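PDB 4H05: aminoglycoside-O-phosphotransferase VIII, which probably transfers phosphate from ATP to the 3'-hydroxyl of aminoglycoside antibiotics, conferring resistance. Local coordinates for residues E44-V49 with E93-R98. Sequence-based numbering, arbitrary orientation.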
# COMPACT_ATOMS: atom_id res chain seq x y z
N GLU A 44 6.29 -17.29 -11.81
CA GLU A 44 6.91 -16.33 -10.89
C GLU A 44 5.93 -16.15 -9.81
O GLU A 44 4.77 -16.09 -10.10
CB GLU A 44 7.23 -14.97 -11.51
CG GLU A 44 8.37 -15.06 -12.52
CD GLU A 44 9.40 -13.93 -12.47
OE1 GLU A 44 9.31 -13.00 -11.62
OE2 GLU A 44 10.36 -13.99 -13.30
N LEU A 45 6.43 -16.18 -8.56
CA LEU A 45 5.67 -15.88 -7.36
C LEU A 45 6.30 -14.71 -6.64
O LEU A 45 7.53 -14.47 -6.67
CB LEU A 45 5.65 -17.05 -6.41
CG LEU A 45 5.21 -18.34 -7.12
CD1 LEU A 45 5.46 -19.53 -6.25
CD2 LEU A 45 3.71 -18.33 -7.48
N PHE A 46 5.46 -14.01 -5.93
CA PHE A 46 5.90 -13.09 -4.91
C PHE A 46 5.74 -13.72 -3.53
O PHE A 46 4.66 -14.28 -3.21
CB PHE A 46 5.00 -11.83 -4.95
CG PHE A 46 5.17 -10.93 -6.15
CD1 PHE A 46 4.25 -9.87 -6.36
CD2 PHE A 46 6.20 -11.10 -7.10
CE1 PHE A 46 4.37 -9.02 -7.46
CE2 PHE A 46 6.30 -10.23 -8.19
CZ PHE A 46 5.38 -9.19 -8.37
N VAL A 47 6.74 -13.56 -2.66
CA VAL A 47 6.72 -14.13 -1.27
C VAL A 47 7.07 -13.04 -0.30
O VAL A 47 8.04 -12.31 -0.50
CB VAL A 47 7.72 -15.25 -1.09
CG1 VAL A 47 7.84 -15.62 0.37
CG2 VAL A 47 7.38 -16.44 -2.01
N LYS A 48 6.20 -12.86 0.69
CA LYS A 48 6.37 -11.87 1.73
C LYS A 48 6.43 -12.65 3.03
O LYS A 48 5.61 -13.53 3.27
CB LYS A 48 5.21 -10.84 1.77
CG LYS A 48 5.25 -9.85 0.62
CD LYS A 48 4.10 -8.85 0.50
CE LYS A 48 3.74 -8.17 1.78
NZ LYS A 48 2.59 -7.25 1.59
N VAL A 49 7.41 -12.33 3.85
CA VAL A 49 7.47 -12.87 5.20
C VAL A 49 7.66 -11.66 6.10
O VAL A 49 8.44 -10.75 5.79
CB VAL A 49 8.66 -13.89 5.32
CG1 VAL A 49 8.56 -14.73 6.59
CG2 VAL A 49 8.68 -14.82 4.12
N GLU A 93 0.88 -15.38 -6.81
CA GLU A 93 1.38 -15.30 -8.17
C GLU A 93 1.96 -13.94 -8.35
O GLU A 93 1.44 -13.01 -7.80
CB GLU A 93 0.24 -15.54 -9.16
CG GLU A 93 -0.25 -16.97 -9.00
CD GLU A 93 -1.29 -17.40 -10.02
OE1 GLU A 93 -1.79 -16.52 -10.75
OE2 GLU A 93 -1.61 -18.61 -10.06
N ALA A 94 3.08 -13.83 -9.07
CA ALA A 94 3.71 -12.56 -9.27
C ALA A 94 2.77 -11.76 -10.16
O ALA A 94 1.98 -12.38 -10.87
CB ALA A 94 5.06 -12.75 -9.96
N VAL A 95 2.79 -10.42 -10.06
CA VAL A 95 1.99 -9.52 -10.95
C VAL A 95 2.89 -9.07 -12.10
O VAL A 95 3.95 -8.56 -11.83
CB VAL A 95 1.48 -8.24 -10.18
CG1 VAL A 95 0.64 -7.34 -11.09
CG2 VAL A 95 0.67 -8.63 -8.97
N PRO A 96 2.48 -9.25 -13.37
CA PRO A 96 3.45 -8.87 -14.38
C PRO A 96 3.55 -7.37 -14.47
O PRO A 96 2.84 -6.69 -13.79
CB PRO A 96 2.87 -9.45 -15.69
CG PRO A 96 1.40 -9.61 -15.38
CD PRO A 96 1.32 -9.95 -13.92
N GLY A 97 4.52 -6.88 -15.23
CA GLY A 97 4.60 -5.52 -15.60
C GLY A 97 5.58 -4.74 -14.76
O GLY A 97 6.44 -5.31 -14.10
N ARG A 98 5.46 -3.40 -14.83
CA ARG A 98 6.42 -2.52 -14.21
C ARG A 98 5.69 -1.64 -13.17
O ARG A 98 4.58 -1.16 -13.42
CB ARG A 98 7.06 -1.65 -15.28
CG ARG A 98 7.98 -0.56 -14.73
CD ARG A 98 8.40 0.35 -15.88
NE ARG A 98 8.93 -0.36 -17.02
CZ ARG A 98 8.75 -0.01 -18.30
NH1 ARG A 98 8.01 1.05 -18.62
NH2 ARG A 98 9.32 -0.71 -19.28
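With chi1 at -70°, Phe46 sets CG anti to its own carbonyl carbon, which lays one face of the ring against Ala94 and brings its CE1/CZ end obliquely to Val95 N. Val95 has CG1 anti to the backbone N, leaving CG2 to meet the ring at CE1, 4.0 Å away. The preceding residue, Ala94, covers one face of the ring: its CA stands 3.6 Å from the centroid and 10° off the normal, a CH-pi contact. Its methyl lies over the same face, displaced to the CD2/CE2 side, with Ala94 CB 3.3 Å from Phe46 CE2; Ala94 CB also packs against Glu44 CB at 3.5 Å. An aromatic on a neighbouring strand can thus carry packing past the last paired residue of a sheet. Here strand 86-93 leaves the antiparallel sheet of the kinase-like N-terminal lobe and leads to strand 98-99 of a second sheet, consistent with the linker between the lobes of kinase-like folds. The pairing ends with Leu45 and Glu93, an antiparallel non-hydrogen-bonded pair, beyond which Ala94 N still donates to Glu44 O (3.0 Å, 164°) from above the carbonyl plane. Leu45 adds a flank on the opposite face of strand 43-50, its CD2 lying 3.9 Å from Glu93 CA. The Glu44 carboxylate is engaged elsewhere, in a salt bridge with Arg37, and the Phe46 side chain comes within about 7 Å of that of Asp210, a predicted magnesium ligand.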